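Local coordinates for protein serpin-ZX (Arabidopsis thaliana, PDB 3LE2) that inhibits target proteases such as metacaspase-9 through cleavage of its reactive centre loop and covalent trapping of the enzyme, limiting programmed cell death, at residues F175-F183 with L225-F236. Residues are numbered along the deposited sequence; the frame is centred on the assembly and turned at random.
With ACT (acetate ion), chain D.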
ATOM      1  N   PHE A 175       8.632   4.039   0.364  1.00 29.50           N
ATOM      2  CA  PHE A 175       8.315   5.199  -0.455  1.00 35.49           C
ATOM      3  C   PHE A 175       8.598   6.439   0.363  1.00 34.01           C
ATOM      4  O   PHE A 175       8.259   6.507   1.546  1.00 34.61           O
ATOM      5  CB  PHE A 175       6.839   5.151  -0.883  1.00 33.45           C
ATOM      6  CG  PHE A 175       6.312   6.423  -1.534  1.00 33.94           C
ATOM      7  CD1 PHE A 175       6.213   6.524  -2.907  1.00 31.70           C
ATOM      8  CD2 PHE A 175       5.833   7.473  -0.768  1.00 35.57           C
ATOM      9  CE1 PHE A 175       5.695   7.667  -3.506  1.00 29.78           C
ATOM     10  CE2 PHE A 175       5.306   8.618  -1.365  1.00 31.38           C
ATOM     11  CZ  PHE A 175       5.243   8.713  -2.730  1.00 30.99           C
ATOM     12  N   LYS A 176       9.244   7.409  -0.261  1.00 30.20           N
ATOM     13  CA  LYS A 176       9.385   8.716   0.357  1.00 38.90           C
ATOM     14  C   LYS A 176       9.346   9.759  -0.733  1.00 35.83           C
ATOM     15  O   LYS A 176      10.119   9.694  -1.688  1.00 40.73           O
ATOM     16  CB  LYS A 176      10.685   8.837   1.156  1.00 33.55           C
ATOM     17  CG  LYS A 176      10.869  10.217   1.775  1.00 39.19           C
ATOM     18  CD  LYS A 176      11.967  10.214   2.815  1.00 45.48           C
ATOM     19  CE  LYS A 176      12.166  11.592   3.426  1.00 51.70           C
ATOM     20  NZ  LYS A 176      13.283  11.571   4.434  1.00 62.03           N
ATOM     21  N   GLY A 177       8.432  10.710  -0.595  1.00 36.34           N
ATOM     22  CA  GLY A 177       8.257  11.730  -1.606  1.00 35.47           C
ATOM     23  C   GLY A 177       8.243  13.121  -1.011  1.00 33.89           C
ATOM     24  O   GLY A 177       7.869  13.315   0.143  1.00 34.89           O
ATOM     25  N   THR A 178       8.665  14.086  -1.817  1.00 40.61           N
ATOM     26  CA  THR A 178       8.573  15.499  -1.479  1.00 44.38           C
ATOM     27  C   THR A 178       7.277  16.059  -2.063  1.00 41.58           C
ATOM     28  O   THR A 178       6.956  15.772  -3.213  1.00 35.91           O
ATOM     29  CB  THR A 178       9.754  16.275  -2.098  1.00 44.80           C
ATOM     30  OG1 THR A 178      10.978  15.853  -1.488  1.00 59.40           O
ATOM     31  CG2 THR A 178       9.590  17.748  -1.882  1.00 40.04           C
ATOM     32  N   TRP A 179       6.541  16.845  -1.274  1.00 38.04           N
ATOM     33  CA  TRP A 179       5.312  17.487  -1.742  1.00 31.42           C
ATOM     34  C   TRP A 179       5.603  18.466  -2.870  1.00 40.60           C
ATOM     35  O   TRP A 179       6.676  19.074  -2.926  1.00 40.88           O
ATOM     36  CB  TRP A 179       4.603  18.259  -0.620  1.00 29.95           C
ATOM     37  CG  TRP A 179       4.183  17.445   0.581  1.00 34.81           C
ATOM     38  CD1 TRP A 179       4.504  17.688   1.886  1.00 39.10           C
ATOM     39  CD2 TRP A 179       3.355  16.271   0.586  1.00 35.17           C
ATOM     40  NE1 TRP A 179       3.928  16.742   2.701  1.00 34.01           N
ATOM     41  CE2 TRP A 179       3.220  15.862   1.925  1.00 31.44           C
ATOM     42  CE3 TRP A 179       2.713  15.530  -0.415  1.00 36.87           C
ATOM     43  CZ2 TRP A 179       2.472  14.742   2.292  1.00 31.25           C
ATOM     44  CZ3 TRP A 179       1.975  14.413  -0.046  1.00 35.72           C
ATOM     45  CH2 TRP A 179       1.862  14.032   1.293  1.00 23.35           C
ATOM     46  N   ASN A 180       4.635  18.606  -3.768  1.00 40.50           N
ATOM     47  CA  ASN A 180       4.657  19.657  -4.785  1.00 45.35           C
ATOM     48  C   ASN A 180       4.584  21.060  -4.153  1.00 39.08           C
ATOM     49  O   ASN A 180       5.131  22.018  -4.682  1.00 42.08           O
ATOM     50  CB  ASN A 180       3.499  19.451  -5.754  1.00 40.13           C
ATOM     51  CG  ASN A 180       3.769  20.032  -7.118  1.00 52.02           C
ATOM     52  OD1 ASN A 180       4.918  20.142  -7.541  1.00 45.55           O
ATOM     53  ND2 ASN A 180       2.705  20.392  -7.827  1.00 55.04           N
ATOM     54  N   GLU A 181       3.910  21.161  -3.013  1.00 36.12           N
ATOM     55  CA  GLU A 181       3.815  22.400  -2.257  1.00 35.94           C
ATOM     56  C   GLU A 181       4.238  22.170  -0.812  1.00 39.26           C
ATOM     57  O   GLU A 181       3.517  21.531  -0.051  1.00 40.05           O
ATOM     58  CB  GLU A 181       2.374  22.895  -2.241  1.00 37.23           C
ATOM     59  CG  GLU A 181       1.834  23.318  -3.588  1.00 48.50           C
ATOM     60  CD  GLU A 181       2.204  24.745  -3.933  1.00 65.61           C
ATOM     61  OE1 GLU A 181       2.621  25.495  -3.014  1.00 69.01           O
ATOM     62  OE2 GLU A 181       2.073  25.109  -5.121  1.00 59.35           O
ATOM     63  N   LYS A 182       5.388  22.699  -0.418  1.00 39.15           N
ATOM     64  CA  LYS A 182       5.818  22.555   0.967  1.00 36.02           C
ATOM     65  C   LYS A 182       4.835  23.233   1.914  1.00 35.46           C
ATOM     66  O   LYS A 182       4.072  24.112   1.509  1.00 44.67           O
ATOM     67  CB  LYS A 182       7.225  23.130   1.163  1.00 43.52           C
ATOM     68  CG  LYS A 182       7.340  24.640   0.932  1.00 55.59           C
ATOM     69  CD  LYS A 182       8.806  25.052   0.802  1.00 54.93           C
ATOM     70  CE  LYS A 182       8.961  26.532   0.499  1.00 64.26           C
ATOM     71  NZ  LYS A 182      10.385  26.871   0.198  1.00 56.33           N
ATOM     72  N   PHE A 183       4.835  22.796   3.170  1.00 33.18           N
ATOM     73  CA  PHE A 183       4.148  23.512   4.237  1.00 42.30           C
ATOM     74  C   PHE A 183       5.190  24.367   4.932  1.00 43.03           C
ATOM     75  O   PHE A 183       6.359  24.000   4.969  1.00 37.59           O
ATOM     76  CB  PHE A 183       3.562  22.540   5.258  1.00 39.49           C
ATOM     77  CG  PHE A 183       2.485  21.668   4.710  1.00 42.53           C
ATOM     78  CD1 PHE A 183       1.157  21.938   4.984  1.00 49.31           C
ATOM     79  CD2 PHE A 183       2.797  20.575   3.918  1.00 34.60           C
ATOM     80  CE1 PHE A 183       0.159  21.133   4.477  1.00 41.69           C
ATOM     81  CE2 PHE A 183       1.812  19.767   3.413  1.00 40.11           C
ATOM     82  CZ  PHE A 183       0.487  20.042   3.691  1.00 39.23           C
ATOM     83  N   LEU A 225      -3.036  15.520  -1.881  1.00 29.60           N
ATOM     84  CA  LEU A 225      -1.729  16.210  -1.829  1.00 28.29           C
ATOM     85  C   LEU A 225      -0.747  15.580  -2.808  1.00 26.49           C
ATOM     86  O   LEU A 225      -0.150  14.548  -2.502  1.00 27.81           O
ATOM     87  CB  LEU A 225      -1.114  16.160  -0.420  1.00 26.54           C
ATOM     88  CG  LEU A 225      -1.776  16.896   0.749  1.00 25.96           C
ATOM     89  CD1 LEU A 225      -1.016  16.645   2.013  1.00 31.97           C
ATOM     90  CD2 LEU A 225      -1.860  18.386   0.505  1.00 25.22           C
ATOM     91  N   PRO A 226      -0.572  16.199  -3.985  1.00 23.58           N
ATOM     92  CA  PRO A 226       0.347  15.708  -5.024  1.00 27.82           C
ATOM     93  C   PRO A 226       1.818  15.753  -4.589  1.00 34.93           C
ATOM     94  O   PRO A 226       2.238  16.695  -3.899  1.00 25.76           O
ATOM     95  CB  PRO A 226       0.154  16.702  -6.189  1.00 24.62           C
ATOM     96  CG  PRO A 226      -0.953  17.600  -5.794  1.00 31.90           C
ATOM     97  CD  PRO A 226      -1.136  17.519  -4.317  1.00 21.65           C
ATOM     98  N   TYR A 227       2.582  14.748  -5.022  1.00 29.72           N
ATOM     99  CA  TYR A 227       4.023  14.686  -4.800  1.00 35.74           C
ATOM    100  C   TYR A 227       4.762  15.309  -5.974  1.00 38.59           C
ATOM    101  O   TYR A 227       4.357  15.142  -7.131  1.00 36.49           O
ATOM    102  CB  TYR A 227       4.500  13.231  -4.632  1.00 27.23           C
ATOM    103  CG  TYR A 227       4.065  12.585  -3.340  1.00 30.05           C
ATOM    104  CD1 TYR A 227       4.680  12.918  -2.142  1.00 29.74           C
ATOM    105  CD2 TYR A 227       3.037  11.640  -3.315  1.00 30.88           C
ATOM    106  CE1 TYR A 227       4.282  12.350  -0.958  1.00 29.23           C
ATOM    107  CE2 TYR A 227       2.632  11.056  -2.127  1.00 29.02           C
ATOM    108  CZ  TYR A 227       3.266  11.419  -0.947  1.00 26.95           C
ATOM    109  OH  TYR A 227       2.895  10.857   0.253  1.00 27.57           O
ATOM    110  N   LEU A 228       5.843  16.019  -5.659  1.00 37.43           N
ATOM    111  CA  LEU A 228       6.786  16.531  -6.648  1.00 43.69           C
ATOM    112  C   LEU A 228       7.161  15.460  -7.672  1.00 38.48           C
ATOM    113  O   LEU A 228       7.433  14.314  -7.323  1.00 39.91           O
ATOM    114  CB  LEU A 228       8.057  17.026  -5.948  1.00 37.59           C
ATOM    115  CG  LEU A 228       9.120  17.562  -6.906  1.00 47.07           C
ATOM    116  CD1 LEU A 228       8.625  18.846  -7.610  1.00 35.96           C
ATOM    117  CD2 LEU A 228      10.439  17.782  -6.176  1.00 46.85           C
ATOM    118  N   GLN A 229       7.210  15.856  -8.935  1.00 43.26           N
ATOM    119  CA  GLN A 229       7.359  14.907 -10.032  1.00 44.26           C
ATOM    120  C   GLN A 229       8.761  14.925 -10.633  1.00 45.40           C
ATOM    121  O   GLN A 229       9.324  13.873 -10.957  1.00 44.52           O
ATOM    122  CB  GLN A 229       6.349  15.259 -11.113  1.00 43.46           C
ATOM    123  CG  GLN A 229       5.724  14.089 -11.827  1.00 48.46           C
ATOM    124  CD  GLN A 229       4.566  14.535 -12.689  1.00 46.24           C
ATOM    125  OE1 GLN A 229       4.006  15.606 -12.470  1.00 51.69           O
ATOM    126  NE2 GLN A 229       4.207  13.729 -13.674  1.00 47.26           N
ATOM    127  N   GLY A 230       9.325  16.123 -10.776  1.00 44.59           N
ATOM    128  CA  GLY A 230      10.541  16.289 -11.551  1.00 45.16           C
ATOM    129  C   GLY A 230      10.354  15.760 -12.967  1.00 47.66           C
ATOM    130  O   GLY A 230       9.396  16.130 -13.659  1.00 49.19           O
ATOM    131  N   GLN A 231      11.259  14.881 -13.390  1.00 45.01           N
ATOM    132  CA  GLN A 231      11.237  14.328 -14.743  1.00 52.96           C
ATOM    133  C   GLN A 231      10.554  12.974 -14.770  1.00 54.58           C
ATOM    134  O   GLN A 231      10.461  12.323 -15.813  1.00 54.55           O
ATOM    135  CB  GLN A 231      12.655  14.199 -15.303  1.00 54.51           C
ATOM    136  CG  GLN A 231      13.432  15.496 -15.294  1.00 61.35           C
ATOM    137  CD  GLN A 231      12.620  16.654 -15.837  1.00 68.77           C
ATOM    138  OE1 GLN A 231      12.044  17.434 -15.072  1.00 71.18           O
ATOM    139  NE2 GLN A 231      12.562  16.772 -17.161  1.00 66.13           N
ATOM    140  N   ASP A 232      10.090  12.548 -13.604  1.00 51.99           N
ATOM    141  CA  ASP A 232       9.333  11.317 -13.498  1.00 52.47           C
ATOM    142  C   ASP A 232       7.989  11.529 -14.191  1.00 46.77           C
ATOM    143  O   ASP A 232       7.322  12.542 -13.970  1.00 48.95           O
ATOM    144  CB  ASP A 232       9.139  10.962 -12.021  1.00 47.31           C
ATOM    145  CG  ASP A 232       8.715   9.527 -11.814  1.00 45.57           C
ATOM    146  OD1 ASP A 232       8.251   8.882 -12.783  1.00 48.02           O
ATOM    147  OD2 ASP A 232       8.847   9.047 -10.668  1.00 49.68           O
ATOM    148  N   LYS A 233       7.606  10.583 -15.045  1.00 56.68           N
ATOM    149  CA  LYS A 233       6.326  10.650 -15.757  1.00 42.03           C
ATOM    150  C   LYS A 233       5.148  10.319 -14.835  1.00 46.94           C
ATOM    151  O   LYS A 233       4.021  10.771 -15.050  1.00 43.03           O
ATOM    152  CB  LYS A 233       6.318   9.668 -16.929  1.00 54.67           C
ATOM    153  CG  LYS A 233       7.195  10.053 -18.113  1.00 69.52           C
ATOM    154  CD  LYS A 233       6.721   9.318 -19.369  1.00 79.06           C
ATOM    155  CE  LYS A 233       7.401   9.820 -20.634  1.00 93.32           C
ATOM    156  NZ  LYS A 233       6.766   9.237 -21.854  1.00 88.32           N
ATOM    157  N   ARG A 234       5.410   9.506 -13.819  1.00 36.75           N
ATOM    158  CA  ARG A 234       4.362   9.127 -12.889  1.00 38.11           C
ATOM    159  C   ARG A 234       3.921  10.320 -12.059  1.00 30.69           C
ATOM    160  O   ARG A 234       4.707  11.227 -11.785  1.00 32.92           O
ATOM    161  CB  ARG A 234       4.829   7.970 -12.017  1.00 32.79           C
ATOM    162  CG  ARG A 234       5.176   6.751 -12.855  1.00 39.40           C
ATOM    163  CD  ARG A 234       6.049   5.763 -12.119  1.00 37.98           C
ATOM    164  NE  ARG A 234       7.271   6.371 -11.611  1.00 37.38           N
ATOM    165  CZ  ARG A 234       8.042   5.790 -10.701  1.00 42.60           C
ATOM    166  NH1 ARG A 234       7.694   4.606 -10.225  1.00 38.30           N
ATOM    167  NH2 ARG A 234       9.146   6.381 -10.265  1.00 38.96           N
ATOM    168  N   GLN A 235       2.648  10.338 -11.699  1.00 25.55           N
ATOM    169  CA  GLN A 235       2.133  11.373 -10.821  1.00 32.56           C
ATOM    170  C   GLN A 235       1.558  10.736  -9.560  1.00 29.13           C
ATOM    171  O   GLN A 235       0.481  10.135  -9.587  1.00 30.50           O
ATOM    172  CB  GLN A 235       1.064  12.220 -11.523  1.00 42.33           C
ATOM    173  CG  GLN A 235       0.400  13.242 -10.575  1.00 45.37           C
ATOM    174  CD  GLN A 235       1.410  14.210  -9.961  1.00 52.69           C
ATOM    175  OE1 GLN A 235       1.674  14.190  -8.752  1.00 43.89           O
ATOM    176  NE2 GLN A 235       1.992  15.057 -10.804  1.00 60.24           N
ATOM    177  N   PHE A 236       2.274  10.871  -8.453  1.00 29.78           N
ATOM    178  CA  PHE A 236       1.810  10.298  -7.199  1.00 30.89           C
ATOM    179  C   PHE A 236       1.080  11.357  -6.402  1.00 29.19           C
ATOM    180  O   PHE A 236       1.425  12.531  -6.462  1.00 26.71           O
ATOM    181  CB  PHE A 236       2.992   9.784  -6.378  1.00 28.58           C
ATOM    182  CG  PHE A 236       3.767   8.684  -7.043  1.00 31.25           C
ATOM    183  CD1 PHE A 236       4.938   8.962  -7.732  1.00 29.04           C
ATOM    184  CD2 PHE A 236       3.334   7.370  -6.964  1.00 29.45           C
ATOM    185  CE1 PHE A 236       5.656   7.953  -8.340  1.00 29.48           C
ATOM    186  CE2 PHE A 236       4.056   6.345  -7.561  1.00 25.93           C
ATOM    187  CZ  PHE A 236       5.218   6.635  -8.248  1.00 28.67           C
TER
HETATM  188  C   ACT D 394      12.263  12.137  -2.851  1.00 64.80           C
HETATM  189  O   ACT D 394      11.184  12.702  -3.176  1.00 59.81           O
HETATM  190  OXT ACT D 394      12.422  11.890  -1.624  1.00 54.00           O
HETATM  191  CH3 ACT D 394      13.304  11.771  -3.879  1.00 49.93           C
HETATM  192  O   HOH W   1       8.948  13.505  -4.939  1.00 47.01           O
HETATM  193  O   HOH W   2       5.690  18.145  -9.635  1.00 44.50           O
HETATM  194  O   HOH W   3       1.548  19.027  -2.750  1.00 24.72           O
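Tyr227 is sandwiched between two aromatic side chains of 175-183. On one face Phe175 arrives edge-on, a T-shaped pair with centroids 4.9 Å apart and planes at 72°. Over the other face lies Trp179, whose six-membered ring is nearly parallel to the phenol (13°) but displaced well to one side, with little of one ring above the other; Trp179 CZ3 meets Tyr227 CE1 at 3.2 Å near the rim. Another point on the rim of Phe175, CE1, faces the ring of Phe236 in a second edge-to-face pair, 4.2 Å from its CG. Phe175 can reach both rings because its CG stands anti to the backbone N (chi1 170°). Flat, rigid rings suit this buried cluster, and Gly177, with no side chain, lets the backbone run close beside Tyr227.

Aliphatic contact continues on the far side of the indole: Leu225 CD1 makes a CH-pi contact over that face, 4.1 Å from the six-membered ring centroid, and also meets the edge of Phe183.

This is the breach of the serpin fold, where strand 167-176 leaves the top of the central sheet and where, as in other serpins, the cleaved reactive centre loop is expected to begin inserting. Trp179 fits the indole characteristic of this region; its NE1 donates to Asn336 O, just ahead of that loop.

Backbone bonds hold the segments together at a single bridge, Trp179 with Tyr227. Leu228 N donates to Thr178 O at 2.7 Å, and Asn180 N gives a straighter bond to Pro226 O at 3.1 Å. Proline suits that position, since its carbonyl is used while it has no N-H to satisfy.

Water completes the polar seam: one molecule links Glu181 N to Pro226 O, giving that carbonyl a second donor, while another joins Asn180 OD1 to Gln229 N, the short amide side chain reaching across as acceptor.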